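Local coordinates for protein gp18 (Listeria monocytogenes EGD-e, PDB 3GS9) that is a prophage tail protein that probably serves as a structural component of the phage tail, with two regions belonging to the prophage endopeptidase tail families, at residues 5-10 against 61-66; 15-20 against 53-58; 57-62 against 70-75. All blocks are in the same frame, centred on the assembly; numbering follows the deposited sequence. Where two conformers were deposited one is given.

All three contacts lie in the N-terminal prophage endopeptidase tail domain, and all reach one antiparallel sheet. Strand 61-64 is shared: contact 1 pairs it with strand 7-9, while contact 3 joins it and its preceding turn to strand 67-74. Contact 2 packs loop 53-58 on strand 16-18, which neighbours strand 7-9. Their centres are 9 to 11 Å apart. Along the chain, the segments of contact 2 both fall between those of contact 1, and contact 3 begins where loop 53-58 ends. The loop and turn at 53-60 and the strand end at 72-74 also meet a second subunit, while contact 1 is internal to the chain.

Contact 1: 5-10 against 61-66; sequences DIIVAD and SVYFRG
Ile7 and Tyr63 are joined by a reciprocal pair of backbone bonds and by the meeting of their CB atoms. The bond from Tyr63 N to Ile7 O is the shorter and straighter, at 2.7 Å with an N-H...O angle of 176°, whereas Ile7 N reaches a lone pair of Tyr63 O at 3.2 Å. Two residues along, Ala9 and Ser61 exchange a second pair of bonds, and between them Val8 faces Val62 as a non-hydrogen-bonded pair.

The Tyr63 side chain can be followed outward. Its CB sits 4.2 Å from Ile7 CB. With CG turned beside its own backbone N (chi1 -61°), the ring heads from Ile7 toward Ala9. CG is 4.1 Å from Ile7 O and CD1 closer, 3.5 Å from the same oxygen, which stands at the ring edge. CE1 then meets Ala9 CB only loosely, at 4.4 Å and near the ring plane, and the ring passes on from there to its hydroxyl end; the side chain also touches Glu68 of the next strand.

On the face of Val8 and Val62 the contacts are apolar: the two side chains lie side by side, pointing the same way, with their CG2 methyls 4.0 Å apart. Beyond the last bridge, and tentatively, in one of the two conformers of Ile6, CG2 approaches Val62 CG1 and CD1 comes to the edge of the Phe64 ring. A water there donates to Asp5 O and accepts from Arg65 N.

At the opposite end Ser61 OG turns to Glu68. The result is a regular antiparallel strand pair, with 61-64 as an inner strand of the N-terminal sheet, bonded to 7-9 along one edge and to 67-74 along the other.

Contact 2: 15-20 against 53-58; sequences NEEILT and YSFLDY
Asn15 ND2 lies 3.1 Å from Ser54 O, where an irregular loop, 53-58, rests against strand 16-18, whose neighbour in the N-terminal antiparallel sheet is strand 7-9. The Asn15 amide also reaches Tyr53, with OD1 set obliquely against its CB and CG, although the Tyr53 side chain is poorly ordered.

At the heart of the contact the Phe55 ring is sandwiched. Asn15 CB makes a CH-pi contact over one face, 3.6 Å from the ring centroid and 25° off its normal. Over the opposite face the Glu17 carboxylate lies almost parallel to the ring, the planes 4° apart, with CD 3.5 Å above the ring plane and over its centre. The torsion of Glu17 (chi1 70°) places CG between the backbone N and the carbonyl carbon, and the extended chain beyond carries the carboxylate across the ring. A carboxylate over a ring face is not expected to gain from electrostatics, so the stack is probably one of flat surfaces in van der Waals contact. Glu16 N stands at the ring edge.

Further along, Leu19 approaches Leu56 beside Val8. Farther along the loop a second subunit is met, where Asp57 OD1 bonds Tyr292 OH of that subunit while its anti lone pair receives Tyr58 N at 2.9 Å.

Contact 3: 57-62 against 70-75; sequences DYESSV and VVKQLS
The beta hairpin of strands 61-64 and 67-74 is preceded by a type II turn, Asp57 to Ser60, leading into its first strand, and this turn rests on the partner strand. Glu59 occupies the third position of the turn, with the positive phi (73°) that such a turn requires. Its amide donates to Val71 O at 2.8 Å, and Val71 N in return reaches Ser60 O at 2.9 Å. Val71 is thus bonded through both of its backbone polar groups. Its side chain tucks beneath the turn, with CB only 3.2 Å from Asp57 O, and its CG2 methyl meets that of Val62. Ser60 OG braces the turn internally by accepting from Asp57 N, and it also bonds Phe55 O.

Tyr58 and Leu74 form the apolar end of the contact. Leu74 CD2 stands over one face of the phenol ring, 4.2 Å above its plane, while Leu74 CB touches CE1 at the rim at 3.5 Å. The hydroxyl makes a weak approach to Leu74 O, with Ile201 O of the second subunit as another acceptor. Here Lys72 and Gln73 both face Arg88 in a classic beta bulge, and Gln73 and Leu74 pair antiparallel with a strand of the second subunit, so the sheet continues across the interface.

Opposite charges meet between the turn and the partner strand. Glu59, bent at chi2 (-68°), folds its carboxylate onto Lys72, whose NZ uses the syn lone pair of OE2 at 2.8 Å. Thr203 OG1 of the second subunit bonds Glu59 OE2, its carbonyl O accepts from Lys72 NZ, and Arg240 of that subunit forms a salt bridge with OE1. With two cations beside it, the Glu59 carboxylate is probably held ionised, a polar anchor between subunits.

Contact 1: 5-10 against 61-66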
loop_
_atom_site.group_PDB
_atom_site.type_symbol
_atom_site.label_atom_id
_atom_site.label_comp_id
_atom_site.label_asym_id
_atom_site.label_seq_id
_atom_site.Cartn_x
_atom_site.Cartn_y
_atom_site.Cartn_z
ATOM N N ASP A 5 10.912 -39.393 -10.723
ATOM C CA ASP A 5 11.167 -38.742 -12.014
ATOM C C ASP A 5 10.213 -37.581 -12.124
ATOM O O ASP A 5 9.028 -37.751 -11.837
ATOM C CB ASP A 5 10.898 -39.665 -13.224
ATOM C CG ASP A 5 12.074 -40.560 -13.581
ATOM O OD1 ASP A 5 13.162 -40.379 -12.996
ATOM O OD2 ASP A 5 11.909 -41.451 -14.465
ATOM N N ILE A 6 10.747 -36.416 -12.504
ATOM C CA ILE A 6 10.002 -35.227 -12.904
ATOM C C ILE A 6 9.723 -35.321 -14.409
ATOM O O ILE A 6 10.655 -35.590 -15.160
ATOM C CB ILE A 6 10.878 -33.942 -12.728
ATOM C CG1 ILE A 6 11.499 -33.837 -11.325
ATOM C CG2 ILE A 6 10.087 -32.681 -13.057
ATOM C CD1 ILE A 6 10.489 -33.847 -10.219
ATOM N N ILE A 7 8.497 -35.062 -14.844
ATOM C CA ILE A 7 8.174 -35.045 -16.275
ATOM C C ILE A 7 7.824 -33.612 -16.675
ATOM O O ILE A 7 7.161 -32.917 -15.922
ATOM C CB ILE A 7 6.967 -35.949 -16.615
ATOM C CG1 ILE A 7 7.145 -37.417 -16.130
ATOM C CG2 ILE A 7 6.703 -35.909 -18.124
ATOM C CD1 ILE A 7 8.460 -38.052 -16.473
ATOM N N VAL A 8 8.294 -33.192 -17.840
ATOM C CA VAL A 8 8.016 -31.871 -18.416
ATOM C C VAL A 8 7.350 -32.044 -19.774
ATOM O O VAL A 8 7.809 -32.870 -20.584
ATOM C CB VAL A 8 9.341 -31.077 -18.619
ATOM C CG1 VAL A 8 9.137 -29.833 -19.513
ATOM C CG2 VAL A 8 9.947 -30.688 -17.283
ATOM N N ALA A 9 6.291 -31.285 -20.032
ATOM C CA ALA A 9 5.643 -31.255 -21.343
ATOM C C ALA A 9 5.488 -29.810 -21.770
ATOM O O ALA A 9 5.184 -28.964 -20.938
ATOM C CB ALA A 9 4.270 -31.906 -21.270
ATOM N N ASP A 10 5.692 -29.516 -23.054
ATOM C CA ASP A 10 5.438 -28.166 -23.555
ATOM C C ASP A 10 3.940 -27.925 -23.539
ATOM O O ASP A 10 3.127 -28.877 -23.415
ATOM C CB ASP A 10 6.049 -27.901 -24.938
ATOM C CG ASP A 10 5.405 -28.714 -26.052
ATOM O OD1 ASP A 10 4.806 -29.756 -25.775
ATOM O OD2 ASP A 10 5.455 -28.283 -27.222
ATOM N N SER A 61 4.099 -27.653 -18.646
ATOM C CA SER A 61 3.706 -28.342 -17.420
ATOM C C SER A 61 4.885 -29.170 -16.860
ATOM O O SER A 61 5.606 -29.839 -17.600
ATOM C CB SER A 61 2.536 -29.273 -17.662
ATOM O OG SER A 61 1.351 -28.539 -17.939
ATOM N N VAL A 62 5.044 -29.103 -15.544
ATOM C CA VAL A 62 6.069 -29.842 -14.813
ATOM C C VAL A 62 5.355 -30.719 -13.806
ATOM O O VAL A 62 4.579 -30.247 -12.963
ATOM C CB VAL A 62 7.142 -28.924 -14.148
ATOM C CG1 VAL A 62 8.221 -29.777 -13.490
ATOM C CG2 VAL A 62 7.766 -27.994 -15.202
ATOM N N TYR A 63 5.544 -32.025 -13.963
ATOM C CA TYR A 63 4.845 -33.009 -13.130
ATOM C C TYR A 63 5.749 -33.531 -12.024
ATOM O O TYR A 63 6.811 -34.086 -12.272
ATOM C CB TYR A 63 4.270 -34.135 -14.007
ATOM C CG TYR A 63 3.272 -33.655 -15.030
ATOM C CD1 TYR A 63 3.672 -33.202 -16.274
ATOM C CD2 TYR A 63 1.918 -33.652 -14.748
ATOM C CE1 TYR A 63 2.766 -32.760 -17.187
ATOM C CE2 TYR A 63 1.020 -33.189 -15.653
ATOM C CZ TYR A 63 1.435 -32.761 -16.855
ATOM O OH TYR A 63 0.500 -32.343 -17.752
ATOM N N PHE A 64 5.321 -33.307 -10.788
ATOM C CA PHE A 64 6.119 -33.637 -9.620
ATOM C C PHE A 64 5.198 -34.238 -8.554
ATOM O O PHE A 64 4.215 -33.623 -8.169
ATOM C CB PHE A 64 6.874 -32.407 -9.095
ATOM C CG PHE A 64 7.506 -32.632 -7.747
ATOM C CD1 PHE A 64 8.562 -33.501 -7.592
ATOM C CD2 PHE A 64 7.020 -31.973 -6.634
ATOM C CE1 PHE A 64 9.117 -33.748 -6.335
ATOM C CE2 PHE A 64 7.576 -32.216 -5.386
ATOM C CZ PHE A 64 8.633 -33.079 -5.246
ATOM N N ARG A 65 5.520 -35.453 -8.140
ATOM C CA ARG A 65 4.769 -36.227 -7.129
ATOM C C ARG A 65 3.234 -36.204 -7.332
ATOM O O ARG A 65 2.452 -36.038 -6.395
ATOM C CB ARG A 65 5.155 -35.814 -5.710
ATOM C CG ARG A 65 6.544 -36.233 -5.337
ATOM C CD ARG A 65 6.916 -35.726 -3.969
ATOM N NE ARG A 65 8.229 -36.220 -3.567
ATOM C CZ ARG A 65 8.939 -35.762 -2.537
ATOM N NH1 ARG A 65 8.484 -34.764 -1.773
ATOM N NH2 ARG A 65 10.126 -36.305 -2.278
ATOM N N GLY A 66 2.832 -36.366 -8.569
ATOM C CA GLY A 66 1.423 -36.542 -8.858
ATOM C C GLY A 66 0.666 -35.245 -9.045
ATOM O O GLY A 66 -0.550 -35.283 -9.288
HETATM O O HOH W 1 7.919 -36.905 -9.214
HETATM O O HOH W 2 1.487 -29.384 -21.112
#

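Contact 2: 15-20 against 53-58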
loop_
_atom_site.group_PDB
_atom_site.type_symbol
_atom_site.label_atom_id
_atom_site.label_comp_id
_atom_site.label_asym_id
_atom_site.label_seq_id
_atom_site.Cartn_x
_atom_site.Cartn_y
_atom_site.Cartn_z
ATOM N N ASN A 15 6.038 -32.359 -27.043
ATOM C CA ASN A 15 7.333 -32.729 -26.544
ATOM C C ASN A 15 7.178 -32.993 -25.044
ATOM O O ASN A 15 6.705 -32.119 -24.302
ATOM C CB ASN A 15 8.322 -31.597 -26.783
ATOM C CG ASN A 15 8.401 -31.196 -28.241
ATOM O OD1 ASN A 15 8.914 -31.938 -29.062
ATOM N ND2 ASN A 15 7.912 -30.015 -28.556
ATOM N N GLU A 16 7.484 -34.218 -24.635
ATOM C CA GLU A 16 7.408 -34.628 -23.236
ATOM C C GLU A 16 8.597 -35.474 -22.894
ATOM O O GLU A 16 8.977 -36.368 -23.676
ATOM C CB GLU A 16 6.152 -35.431 -22.993
ATOM C CG GLU A 16 4.916 -34.780 -23.642
ATOM C CD GLU A 16 3.675 -34.902 -22.849
ATOM O OE1 GLU A 16 3.783 -35.314 -21.681
ATOM O OE2 GLU A 16 2.591 -34.552 -23.399
ATOM N N GLU A 17 9.204 -35.198 -21.750
ATOM C CA GLU A 17 10.301 -35.999 -21.315
ATOM C C GLU A 17 10.589 -35.907 -19.828
ATOM O O GLU A 17 10.024 -35.075 -19.115
ATOM C CB GLU A 17 11.538 -35.621 -22.108
ATOM C CG GLU A 17 12.105 -34.285 -21.803
ATOM C CD GLU A 17 13.312 -33.973 -22.673
ATOM O OE1 GLU A 17 13.666 -34.792 -23.570
ATOM O OE2 GLU A 17 13.890 -32.889 -22.449
ATOM N N ILE A 18 11.473 -36.789 -19.394
ATOM C CA ILE A 18 11.973 -36.772 -18.027
ATOM C C ILE A 18 12.942 -35.595 -17.933
ATOM O O ILE A 18 13.847 -35.461 -18.751
ATOM C CB ILE A 18 12.698 -38.065 -17.673
ATOM C CG1 ILE A 18 11.746 -39.263 -17.696
ATOM C CG2 ILE A 18 13.321 -37.959 -16.324
ATOM C CD1 ILE A 18 12.485 -40.640 -17.679
ATOM N N LEU A 19 12.737 -34.741 -16.931
ATOM C CA LEU A 19 13.634 -33.627 -16.682
ATOM C C LEU A 19 14.936 -34.087 -16.042
ATOM O O LEU A 19 14.904 -34.757 -15.008
ATOM C CB LEU A 19 12.951 -32.659 -15.728
ATOM C CG LEU A 19 13.707 -31.379 -15.359
ATOM C CD1 LEU A 19 14.231 -30.642 -16.593
ATOM C CD2 LEU A 19 12.788 -30.498 -14.521
ATOM N N THR A 20 16.081 -33.676 -16.594
ATOM C CA THR A 20 17.366 -34.199 -16.087
ATOM C C THR A 20 18.405 -33.193 -15.614
ATOM O O THR A 20 19.136 -33.480 -14.660
ATOM C CB THR A 20 18.087 -35.098 -17.130
ATOM O OG1 THR A 20 18.359 -34.328 -18.309
ATOM C CG2 THR A 20 17.236 -36.308 -17.480
ATOM N N TYR A 53 13.903 -29.855 -29.676
ATOM C CA TYR A 53 12.603 -29.211 -29.488
ATOM C C TYR A 53 12.560 -28.442 -28.157
ATOM O O TYR A 53 13.509 -28.491 -27.356
ATOM C CB TYR A 53 11.479 -30.260 -29.494
ATOM C CG TYR A 53 11.254 -30.976 -30.813
ATOM C CD1 TYR A 53 11.973 -32.125 -31.148
ATOM C CD2 TYR A 53 10.291 -30.520 -31.712
ATOM C CE1 TYR A 53 11.750 -32.790 -32.358
ATOM C CE2 TYR A 53 10.063 -31.175 -32.922
ATOM C CZ TYR A 53 10.791 -32.308 -33.239
ATOM O OH TYR A 53 10.546 -32.946 -34.435
ATOM N N SER A 54 11.454 -27.729 -27.940
ATOM C CA SER A 54 11.179 -27.061 -26.666
ATOM C C SER A 54 10.358 -28.009 -25.791
ATOM O O SER A 54 9.275 -28.459 -26.206
ATOM C CB SER A 54 10.381 -25.754 -26.882
ATOM O OG SER A 54 10.781 -25.036 -28.047
ATOM N N PHE A 55 10.872 -28.320 -24.602
ATOM C CA PHE A 55 10.103 -29.063 -23.594
ATOM C C PHE A 55 9.745 -28.149 -22.405
ATOM O O PHE A 55 8.572 -28.123 -21.940
ATOM C CB PHE A 55 10.890 -30.272 -23.102
ATOM C CG PHE A 55 11.229 -31.249 -24.187
ATOM C CD1 PHE A 55 12.255 -30.979 -25.063
ATOM C CD2 PHE A 55 10.523 -32.427 -24.320
ATOM C CE1 PHE A 55 12.572 -31.872 -26.068
ATOM C CE2 PHE A 55 10.815 -33.319 -25.315
ATOM C CZ PHE A 55 11.847 -33.043 -26.202
ATOM N N LEU A 56 10.748 -27.388 -21.943
ATOM C CA LEU A 56 10.611 -26.511 -20.766
ATOM C C LEU A 56 10.719 -24.998 -21.072
ATOM O O LEU A 56 11.801 -24.448 -21.260
ATOM C CB LEU A 56 11.660 -26.919 -19.731
ATOM C CG LEU A 56 11.657 -26.191 -18.393
ATOM C CD1 LEU A 56 10.482 -26.589 -17.570
ATOM C CD2 LEU A 56 12.950 -26.508 -17.651
ATOM N N ASP A 57 9.573 -24.322 -21.088
ATOM C CA ASP A 57 9.499 -22.907 -21.395
ATOM C C ASP A 57 8.202 -22.392 -20.750
ATOM O O ASP A 57 7.525 -23.152 -20.018
ATOM C CB ASP A 57 9.475 -22.686 -22.933
ATOM C CG ASP A 57 10.228 -21.430 -23.368
ATOM O OD1 ASP A 57 9.877 -20.327 -22.887
ATOM O OD2 ASP A 57 11.196 -21.551 -24.168
ATOM N N TYR A 58 7.836 -21.147 -21.038
ATOM C CA TYR A 58 6.553 -20.566 -20.566
ATOM C C TYR A 58 5.431 -21.485 -20.950
ATOM O O TYR A 58 5.363 -21.982 -22.080
ATOM C CB TYR A 58 6.264 -19.166 -21.127
ATOM C CG TYR A 58 7.364 -18.217 -20.728
ATOM C CD1 TYR A 58 7.524 -17.839 -19.415
ATOM C CD2 TYR A 58 8.281 -17.780 -21.670
ATOM C CE1 TYR A 58 8.589 -17.011 -19.028
ATOM C CE2 TYR A 58 9.364 -16.974 -21.310
ATOM C CZ TYR A 58 9.509 -16.598 -19.985
ATOM O OH TYR A 58 10.584 -15.813 -19.692
#

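Contact 3: 57-62 against 70-75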
loop_
_atom_site.group_PDB
_atom_site.type_symbol
_atom_site.label_atom_id
_atom_site.label_comp_id
_atom_site.label_asym_id
_atom_site.label_seq_id
_atom_site.Cartn_x
_atom_site.Cartn_y
_atom_site.Cartn_z
ATOM N N ASP A 57 9.573 -24.322 -21.088
ATOM C CA ASP A 57 9.499 -22.907 -21.395
ATOM C C ASP A 57 8.202 -22.392 -20.750
ATOM O O ASP A 57 7.525 -23.152 -20.018
ATOM C CB ASP A 57 9.475 -22.686 -22.933
ATOM C CG ASP A 57 10.228 -21.430 -23.368
ATOM O OD1 ASP A 57 9.877 -20.327 -22.887
ATOM O OD2 ASP A 57 11.196 -21.551 -24.168
ATOM N N TYR A 58 7.836 -21.147 -21.038
ATOM C CA TYR A 58 6.553 -20.566 -20.566
ATOM C C TYR A 58 5.431 -21.485 -20.950
ATOM O O TYR A 58 5.363 -21.982 -22.080
ATOM C CB TYR A 58 6.264 -19.166 -21.127
ATOM C CG TYR A 58 7.364 -18.217 -20.728
ATOM C CD1 TYR A 58 7.524 -17.839 -19.415
ATOM C CD2 TYR A 58 8.281 -17.780 -21.670
ATOM C CE1 TYR A 58 8.589 -17.011 -19.028
ATOM C CE2 TYR A 58 9.364 -16.974 -21.310
ATOM C CZ TYR A 58 9.509 -16.598 -19.985
ATOM O OH TYR A 58 10.584 -15.813 -19.692
ATOM N N GLU A 59 4.560 -21.705 -19.989
ATOM C CA GLU A 59 3.370 -22.534 -20.151
ATOM C C GLU A 59 3.619 -24.032 -20.236
ATOM O O GLU A 59 2.625 -24.805 -20.334
ATOM C CB GLU A 59 2.474 -22.025 -21.282
ATOM C CG GLU A 59 2.135 -20.520 -21.150
ATOM C CD GLU A 59 1.245 -20.226 -19.976
ATOM O OE1 GLU A 59 0.217 -20.911 -19.837
ATOM O OE2 GLU A 59 1.533 -19.294 -19.192
ATOM N N SER A 60 4.877 -24.468 -20.090
ATOM C CA SER A 60 5.132 -25.897 -19.929
ATOM C C SER A 60 4.547 -26.396 -18.630
ATOM O O SER A 60 4.518 -25.646 -17.628
ATOM C CB SER A 60 6.628 -26.220 -19.941
ATOM O OG SER A 60 7.189 -25.973 -21.205
ATOM N N SER A 61 4.099 -27.653 -18.646
ATOM C CA SER A 61 3.706 -28.342 -17.420
ATOM C C SER A 61 4.885 -29.170 -16.860
ATOM O O SER A 61 5.606 -29.839 -17.600
ATOM C CB SER A 61 2.536 -29.273 -17.662
ATOM O OG SER A 61 1.351 -28.539 -17.939
ATOM N N VAL A 62 5.044 -29.103 -15.544
ATOM C CA VAL A 62 6.069 -29.842 -14.813
ATOM C C VAL A 62 5.355 -30.719 -13.806
ATOM O O VAL A 62 4.579 -30.247 -12.963
ATOM C CB VAL A 62 7.142 -28.924 -14.148
ATOM C CG1 VAL A 62 8.221 -29.777 -13.490
ATOM C CG2 VAL A 62 7.766 -27.994 -15.202
ATOM N N VAL A 70 2.801 -25.229 -13.601
ATOM C CA VAL A 70 2.918 -24.605 -14.905
ATOM C C VAL A 70 3.924 -23.459 -14.860
ATOM O O VAL A 70 3.850 -22.603 -13.971
ATOM C CB VAL A 70 1.540 -24.058 -15.303
ATOM C CG1 VAL A 70 1.615 -23.380 -16.659
ATOM C CG2 VAL A 70 0.572 -25.214 -15.320
ATOM N N VAL A 71 4.868 -23.468 -15.798
ATOM C CA VAL A 71 5.927 -22.446 -15.822
ATOM C C VAL A 71 5.316 -21.077 -16.182
ATOM O O VAL A 71 4.765 -20.928 -17.261
ATOM C CB VAL A 71 7.007 -22.832 -16.838
ATOM C CG1 VAL A 71 8.020 -21.713 -17.005
ATOM C CG2 VAL A 71 7.635 -24.202 -16.464
ATOM N N LYS A 72 5.372 -20.114 -15.240
ATOM C CA LYS A 72 4.932 -18.734 -15.455
ATOM C C LYS A 72 6.063 -17.698 -15.406
ATOM O O LYS A 72 5.955 -16.647 -16.036
ATOM C CB LYS A 72 3.881 -18.347 -14.411
ATOM C CG LYS A 72 2.544 -19.082 -14.514
ATOM C CD LYS A 72 1.954 -18.789 -15.857
ATOM C CE LYS A 72 0.490 -18.946 -15.932
ATOM N NZ LYS A 72 -0.010 -18.227 -17.172
ATOM N N GLN A 73 7.116 -17.971 -14.625
ATOM C CA GLN A 73 8.305 -17.155 -14.620
ATOM C C GLN A 73 9.499 -18.008 -14.989
ATOM O O GLN A 73 9.565 -19.172 -14.602
ATOM C CB GLN A 73 8.506 -16.506 -13.276
ATOM C CG GLN A 73 7.473 -15.458 -13.008
ATOM C CD GLN A 73 7.497 -14.955 -11.588
ATOM O OE1 GLN A 73 7.172 -15.694 -10.638
ATOM N NE2 GLN A 73 7.801 -13.657 -11.429
ATOM N N LEU A 74 10.406 -17.424 -15.767
ATOM C CA LEU A 74 11.567 -18.112 -16.322
ATOM C C LEU A 74 12.626 -17.081 -16.691
ATOM O O LEU A 74 12.358 -16.096 -17.416
ATOM C CB LEU A 74 11.160 -18.891 -17.571
ATOM C CG LEU A 74 12.127 -19.825 -18.318
ATOM C CD1 LEU A 74 12.473 -21.010 -17.452
ATOM C CD2 LEU A 74 11.519 -20.315 -19.617
ATOM N N SER A 75 13.815 -17.302 -16.162
ATOM C CA SER A 75 14.981 -16.442 -16.442
ATOM C C SER A 75 15.832 -17.114 -17.529
ATOM O O SER A 75 15.796 -18.329 -17.690
ATOM C CB SER A 75 15.772 -16.256 -15.155
ATOM O OG SER A 75 16.401 -17.478 -14.801
#